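Local coordinates for protein iron transport multicopper oxidase FET3 (Saccharomyces cerevisiae, PDB 1ZPU) that oxidises ferrous iron to ferric iron with molecular oxygen, using four copper ions, so that yeast can import it at high affinity, at residues 48-51 against 56-59; 87-92 against 497-502; 226-229 against 235-238. All coordinates share one frame; numbering follows the deposited sequence.

How the contacts relate
Starting from the N terminus, contact 1 closes first: strand 43-49 runs out into a short loop, and residues 56-59 come back past its end before strand 60-62 carries the chain into the other sheet of the first cupredoxin domain. Contact 2 opens next, at strand 88-94, and closes more than 400 residues later on helix 494-502, so it ties the C-terminal region back to that first domain. Contact 3 opens and closes within this long excursion, joining two sheets of the second domain across a short connection. Contacts 1 and 2 touch through neighbouring strands of one sheet, Leu48 O lying 2.8 Å from Met89 N; contact 3 sits about 32 Å from contact 1, centre to centre.

Contact 1 of 3, residues 48-51 against 56-59. With NAG (2-acetamido-2-deoxy-beta-D-glucopyranose), chain J.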
# COMPACT_ATOMS: atom_id res chain seq x y z
N LEU A 48 -7.81 4.53 -18.54
CA LEU A 48 -8.84 4.40 -17.50
C LEU A 48 -9.94 5.42 -17.74
O LEU A 48 -9.67 6.62 -17.89
CB LEU A 48 -8.25 4.58 -16.10
CG LEU A 48 -8.80 3.77 -14.93
CD1 LEU A 48 -8.38 4.42 -13.63
CD2 LEU A 48 -10.30 3.58 -14.93
N THR A 49 -11.17 4.94 -17.80
CA THR A 49 -12.31 5.81 -17.96
C THR A 49 -13.20 5.74 -16.74
O THR A 49 -13.64 4.67 -16.34
CB THR A 49 -13.14 5.46 -19.20
OG1 THR A 49 -12.29 5.44 -20.35
CG2 THR A 49 -14.26 6.48 -19.42
N ASN A 50 -13.46 6.89 -16.14
CA ASN A 50 -14.39 6.98 -15.04
C ASN A 50 -15.84 6.90 -15.53
O ASN A 50 -16.37 7.86 -16.08
CB ASN A 50 -14.18 8.30 -14.28
CG ASN A 50 -14.95 8.35 -12.98
OD1 ASN A 50 -15.75 7.47 -12.69
ND2 ASN A 50 -14.69 9.37 -12.18
N GLY A 51 -16.45 5.74 -15.34
CA GLY A 51 -17.85 5.53 -15.73
C GLY A 51 -18.79 5.54 -14.54
O GLY A 51 -19.96 5.18 -14.67
N ASN A 56 -14.95 10.67 -8.10
CA ASN A 56 -13.71 10.73 -8.88
C ASN A 56 -13.02 9.35 -8.89
O ASN A 56 -13.44 8.45 -8.16
CB ASN A 56 -12.80 11.83 -8.34
CG ASN A 56 -13.38 13.25 -8.55
OD1 ASN A 56 -14.10 13.49 -9.53
ND2 ASN A 56 -13.04 14.18 -7.65
N THR A 57 -11.99 9.17 -9.72
CA THR A 57 -11.14 7.96 -9.67
C THR A 57 -9.67 8.25 -9.88
O THR A 57 -9.30 9.36 -10.27
CB THR A 57 -11.52 6.87 -10.71
OG1 THR A 57 -12.81 7.12 -11.28
CG2 THR A 57 -11.48 5.49 -10.09
N SER A 58 -8.84 7.25 -9.63
CA SER A 58 -7.43 7.29 -9.96
C SER A 58 -6.97 5.86 -9.91
O SER A 58 -7.72 5.00 -9.45
CB SER A 58 -6.67 8.10 -8.93
OG SER A 58 -7.01 7.68 -7.63
N MET A 59 -5.76 5.60 -10.40
CA MET A 59 -5.16 4.27 -10.30
C MET A 59 -3.70 4.42 -10.01
O MET A 59 -3.00 5.15 -10.70
CB MET A 59 -5.35 3.49 -11.60
CG MET A 59 -4.92 2.03 -11.53
SD MET A 59 -5.87 0.99 -12.67
CE MET A 59 -5.39 1.74 -14.22
C1 NAG J . -14.16 14.98 -7.21
C2 NAG J . -14.76 15.23 -5.81
C3 NAG J . -15.13 16.70 -5.57
C4 NAG J . -14.05 17.68 -6.06
C5 NAG J . -13.48 17.32 -7.43
C6 NAG J . -11.95 17.14 -7.39
C7 NAG J . -15.76 13.44 -4.49
C8 NAG J . -16.29 13.78 -3.13
N2 NAG J . -15.89 14.36 -5.47
O3 NAG J . -15.32 16.92 -4.19
O4 NAG J . -14.61 18.96 -6.13
O5 NAG J . -14.17 16.18 -7.97
O6 NAG J . -11.30 18.34 -7.01
O7 NAG J . -15.21 12.34 -4.67
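Asn50 and Thr57 meet where the first cupredoxin (plastocyanin-like) beta-sandwich passes from strand 43-49 to strand 60-62 of the facing sheet. From CB outward, Asn50 keeps meeting one atom, Thr57 OG1. Its CB is 3.5 Å from that oxygen; beyond it, with CG anti to the backbone N (chi1 -170°), the amide lies with one flat face against the same hydroxyl, which sits almost directly above CG. Thr57 OG1 is 3.3 Å from Asn50 OD1 and 3.1 Å from Asn50 ND2, yet neither approach has hydrogen-bond geometry. The amide spends its polarity elsewhere: OD1 accepts from Met52 N, while ND2 donates to Thr55 O and Ile83 O, three bonds that fix its rotation. With an alanine here, Thr55 O and Ile83 O would probably lose the donor they share and Met52 N its acceptor, leaving the loop less firmly tied to the strand end. At the other end of the contact, Leu48 CD1 packs on Met59 CB at 3.8 Å, and the bend of Met59 at chi3 (62°) brings its CE to 4.0 Å from Leu48 CG. Ser58 turns away, its OG bonded to Thr108 OG1 beside the copper ligand His107. Asn56 carries a glycan, its ND2 bonded covalently to NAG C1.

Contact 2 of 3, residues 87-92 against 497-502; sequences STMLYN and LEVCQS. With NAG (2-acetamido-2-deoxy-beta-D-glucopyranose), chain K.
Val499 of helix 494-502 rests on Met89 of strand 88-94, an outermost strand of the first cupredoxin beta-sandwich, so a helix from near the C terminus is laid against the border of the N-terminal domain. The packed part is small and apolar. Val499 CG2 touches Met89 CB at 3.7 Å and also lies 3.9 Å from Thr88 O, while the other branch, CG1, is 4.0 Å from Met89 CE. The two side chains cross at about a right angle. Met89 starts with CG anti to its backbone nitrogen (chi1 162°), then bends at chi2 and chi3, which brings the methyl round to the valine; on the way CG sits 3.6 Å above one face of the Tyr91 ring, offset toward its rim. Ile83 and Gln80 also touch Met89, and the neighbouring Thr88 hydrogen-bonds through its hydroxyl to Thr49 OG1. Just outside the segment, Asn495 bonds through its side chain to both Leu90 N and Thr88 O, supplying an edge strand with partners for its backbone, and the Cys500-Cys81 disulfide ties the helix covalently to the same domain.

Toward solvent the contact thins to a single polar link. The exposed Ser502 gives a hydrogen bond from its OG to Ser87 OG at 2.8 Å, and this is the sole bond directly between the segments. From Leu90 to Asn92 the strand leaves the helix behind. Asn92, whose OD1 accepts from Arg43, bears an N-linked sugar on ND2. The acetamido oxygen O7 of that NAG comes to 3.7 Å from Leu90 CD2.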
# COMPACT_ATOMS: atom_id res chain seq x y z
N SER A 87 -14.45 11.26 -17.87
CA SER A 87 -13.08 11.50 -18.34
C SER A 87 -12.24 10.23 -18.44
O SER A 87 -12.53 9.21 -17.81
CB SER A 87 -12.39 12.56 -17.48
OG SER A 87 -12.99 13.84 -17.69
N THR A 88 -11.20 10.30 -19.26
CA THR A 88 -10.31 9.18 -19.53
C THR A 88 -8.87 9.61 -19.30
O THR A 88 -8.37 10.49 -20.00
CB THR A 88 -10.42 8.70 -21.00
OG1 THR A 88 -11.77 8.32 -21.31
CG2 THR A 88 -9.48 7.51 -21.27
N MET A 89 -8.19 8.99 -18.34
CA MET A 89 -6.77 9.24 -18.17
C MET A 89 -5.94 8.10 -18.75
O MET A 89 -6.28 6.92 -18.60
CB MET A 89 -6.44 9.53 -16.70
CG MET A 89 -4.97 9.38 -16.32
SD MET A 89 -4.32 10.48 -15.04
CE MET A 89 -5.73 10.71 -13.98
N LEU A 90 -4.87 8.46 -19.46
CA LEU A 90 -3.95 7.48 -19.99
C LEU A 90 -2.74 7.36 -19.08
O LEU A 90 -2.02 8.33 -18.86
CB LEU A 90 -3.52 7.85 -21.42
CG LEU A 90 -2.40 7.02 -22.05
CD1 LEU A 90 -2.75 5.52 -22.16
CD2 LEU A 90 -2.04 7.60 -23.39
N TYR A 91 -2.56 6.16 -18.53
CA TYR A 91 -1.38 5.83 -17.75
C TYR A 91 -0.38 5.15 -18.69
O TYR A 91 -0.64 4.06 -19.17
CB TYR A 91 -1.76 4.94 -16.56
CG TYR A 91 -2.55 5.66 -15.48
CD1 TYR A 91 -3.94 5.59 -15.43
CD2 TYR A 91 -1.89 6.42 -14.51
CE1 TYR A 91 -4.67 6.27 -14.44
CE2 TYR A 91 -2.61 7.10 -13.51
CZ TYR A 91 -4.00 7.03 -13.48
OH TYR A 91 -4.70 7.70 -12.49
N ASN A 92 0.74 5.81 -18.94
CA ASN A 92 1.68 5.39 -19.96
C ASN A 92 3.07 5.39 -19.36
O ASN A 92 3.65 6.44 -19.14
CB ASN A 92 1.60 6.37 -21.13
CG ASN A 92 2.35 5.90 -22.36
OD1 ASN A 92 3.20 5.00 -22.30
ND2 ASN A 92 2.03 6.52 -23.50
N LEU A 497 -3.47 17.05 -18.80
CA LEU A 497 -4.00 18.40 -18.75
C LEU A 497 -5.51 18.39 -19.06
O LEU A 497 -6.29 19.09 -18.42
CB LEU A 497 -3.24 19.32 -19.72
CG LEU A 497 -1.96 20.11 -19.34
CD1 LEU A 497 -1.27 19.65 -18.05
CD2 LEU A 497 -0.97 20.13 -20.51
N GLU A 498 -5.89 17.57 -20.03
CA GLU A 498 -7.28 17.38 -20.41
C GLU A 498 -8.13 16.86 -19.23
O GLU A 498 -9.26 17.33 -19.03
CB GLU A 498 -7.35 16.44 -21.62
CG GLU A 498 -8.69 15.78 -21.90
CD GLU A 498 -9.63 16.64 -22.72
OE1 GLU A 498 -9.18 17.64 -23.34
OE2 GLU A 498 -10.83 16.30 -22.74
N VAL A 499 -7.58 15.91 -18.46
CA VAL A 499 -8.21 15.39 -17.24
C VAL A 499 -8.47 16.51 -16.25
O VAL A 499 -9.57 16.61 -15.69
CB VAL A 499 -7.32 14.32 -16.52
CG1 VAL A 499 -7.95 13.84 -15.21
CG2 VAL A 499 -7.06 13.13 -17.41
N CYS A 500 -7.45 17.34 -16.02
CA CYS A 500 -7.53 18.48 -15.10
C CYS A 500 -8.59 19.50 -15.47
O CYS A 500 -9.39 19.87 -14.62
CB CYS A 500 -6.18 19.16 -14.95
SG CYS A 500 -5.23 18.53 -13.56
N GLN A 501 -8.60 19.96 -16.73
CA GLN A 501 -9.60 20.93 -17.19
C GLN A 501 -11.00 20.37 -17.05
O GLN A 501 -11.93 21.08 -16.65
CB GLN A 501 -9.38 21.34 -18.65
CG GLN A 501 -8.12 22.12 -18.92
CD GLN A 501 -7.64 21.90 -20.34
OE1 GLN A 501 -7.24 20.80 -20.70
NE2 GLN A 501 -7.68 22.97 -21.15
N SER A 502 -11.15 19.09 -17.39
CA SER A 502 -12.42 18.39 -17.34
C SER A 502 -12.91 18.27 -15.90
O SER A 502 -14.10 18.10 -15.64
CB SER A 502 -12.24 17.01 -17.96
OG SER A 502 -13.45 16.50 -18.51
C1 NAG K . 3.08 6.67 -24.47
C2 NAG K . 2.70 7.65 -25.59
C3 NAG K . 3.72 7.55 -26.71
C4 NAG K . 5.11 7.83 -26.14
C5 NAG K . 5.39 7.12 -24.81
C6 NAG K . 6.59 7.75 -24.11
C7 NAG K . 0.68 6.70 -26.78
C8 NAG K . 1.09 6.48 -28.22
N2 NAG K . 1.31 7.63 -26.06
O3 NAG K . 3.45 8.53 -27.69
O4 NAG K . 6.07 7.48 -27.11
O5 NAG K . 4.28 7.15 -23.92
O6 NAG K . 6.58 9.15 -24.29
O7 NAG K . -0.24 6.06 -26.29

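Contact 3 of 3, residues 226-229 against 235-238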
# COMPACT_ATOMS: atom_id res chain seq x y z
N ASP A 226 6.67 -21.52 8.99
CA ASP A 226 5.38 -22.15 9.03
C ASP A 226 4.29 -21.11 8.89
O ASP A 226 3.16 -21.45 8.55
CB ASP A 226 5.20 -22.87 10.36
CG ASP A 226 6.21 -23.98 10.55
OD1 ASP A 226 6.56 -24.27 11.72
OD2 ASP A 226 6.66 -24.55 9.53
N MET A 227 4.61 -19.85 9.15
CA MET A 227 3.58 -18.81 9.22
C MET A 227 4.06 -17.41 8.77
O MET A 227 5.19 -17.00 9.07
CB MET A 227 3.01 -18.75 10.63
CG MET A 227 1.72 -17.96 10.74
SD MET A 227 1.00 -17.91 12.38
CE MET A 227 0.73 -19.65 12.68
N LEU A 228 3.21 -16.69 8.06
CA LEU A 228 3.52 -15.29 7.70
C LEU A 228 2.56 -14.32 8.35
O LEU A 228 1.40 -14.64 8.54
CB LEU A 228 3.46 -15.07 6.19
CG LEU A 228 4.35 -15.91 5.28
CD1 LEU A 228 3.94 -15.72 3.83
CD2 LEU A 228 5.83 -15.56 5.47
N TYR A 229 3.07 -13.14 8.71
CA TYR A 229 2.22 -12.01 9.07
C TYR A 229 2.29 -11.01 7.91
O TYR A 229 3.33 -10.41 7.67
CB TYR A 229 2.69 -11.39 10.39
CG TYR A 229 1.85 -10.22 10.89
CD1 TYR A 229 0.70 -10.43 11.65
CD2 TYR A 229 2.21 -8.91 10.59
CE1 TYR A 229 -0.08 -9.36 12.10
CE2 TYR A 229 1.45 -7.84 11.03
CZ TYR A 229 0.31 -8.07 11.79
OH TYR A 229 -0.41 -6.97 12.21
N ARG A 235 3.66 -7.94 -0.13
CA ARG A 235 3.67 -9.17 -0.90
C ARG A 235 4.76 -10.07 -0.35
O ARG A 235 5.90 -9.64 -0.19
CB ARG A 235 3.97 -8.87 -2.37
CG ARG A 235 2.89 -8.11 -3.08
CD ARG A 235 2.96 -6.60 -2.83
NE ARG A 235 4.01 -5.97 -3.63
CZ ARG A 235 4.69 -4.89 -3.27
NH1 ARG A 235 4.45 -4.28 -2.12
NH2 ARG A 235 5.63 -4.41 -4.07
N TYR A 236 4.41 -11.32 -0.04
CA TYR A 236 5.42 -12.34 0.18
C TYR A 236 5.26 -13.33 -0.94
O TYR A 236 4.17 -13.83 -1.16
CB TYR A 236 5.28 -13.06 1.53
CG TYR A 236 5.65 -12.25 2.75
CD1 TYR A 236 6.77 -12.56 3.53
CD2 TYR A 236 4.87 -11.16 3.14
CE1 TYR A 236 7.10 -11.78 4.66
CE2 TYR A 236 5.18 -10.39 4.25
CZ TYR A 236 6.28 -10.69 5.00
OH TYR A 236 6.52 -9.88 6.08
N THR A 237 6.33 -13.57 -1.67
CA THR A 237 6.38 -14.67 -2.64
C THR A 237 7.13 -15.84 -2.02
O THR A 237 8.21 -15.68 -1.43
CB THR A 237 7.03 -14.25 -3.96
OG1 THR A 237 6.37 -13.10 -4.49
CG2 THR A 237 6.96 -15.39 -4.97
N VAL A 238 6.56 -17.02 -2.18
CA VAL A 238 6.89 -18.17 -1.37
C VAL A 238 6.94 -19.42 -2.25
O VAL A 238 6.08 -19.62 -3.12
CB VAL A 238 5.83 -18.27 -0.24
CG1 VAL A 238 5.37 -19.68 0.01
CG2 VAL A 238 6.32 -17.60 1.04
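Leu228 and Tyr236 face each other with their CA atoms 8.3 Å apart, and no hydrogen bond joins the two segments, so these strands meet through their side chains. Both residues point toward the opposite segment, and their side chains slide past each other in opposite directions. In Leu228 CG stands anti to the carbonyl carbon (chi1 -58°), which presents both methyls to the tyrosine: CD1 lies 3.8 Å from Tyr236 CB, and CD2 is 3.7 Å from Tyr236 CD1, approaching the ring obliquely. CD1 also reaches Val238, whose CG2 is 4.1 Å away, so the leucine bridges two residues that project from the same side of strand 235-241.

This is the interior of the second cupredoxin domain, a beta-sandwich in which strand 228-230 borders one sheet and strand 235-241 runs within the other; the short connection between them turns the chain from sheet to sheet. Each strand is hydrogen-bonded within its own sheet, Leu228 with Phe203 and Tyr236 with Ile192. Ile192 also touches the Leu228 side chain, extending the apolar filling.

Past the leucine, the far end of the Tyr236 ring comes near one backbone atom, Tyr229 O, which lies oblique to the ring and 3.6 Å from Tyr236 OH. Tyr229 itself points away, its OH bonded to Asp257 and Ser200 and its ring meeting those of Tyr202 and Tyr440 edge-to-face. The hydrogen bond that holds the Tyr236 hydroxyl comes from elsewhere, with Arg436 NH1.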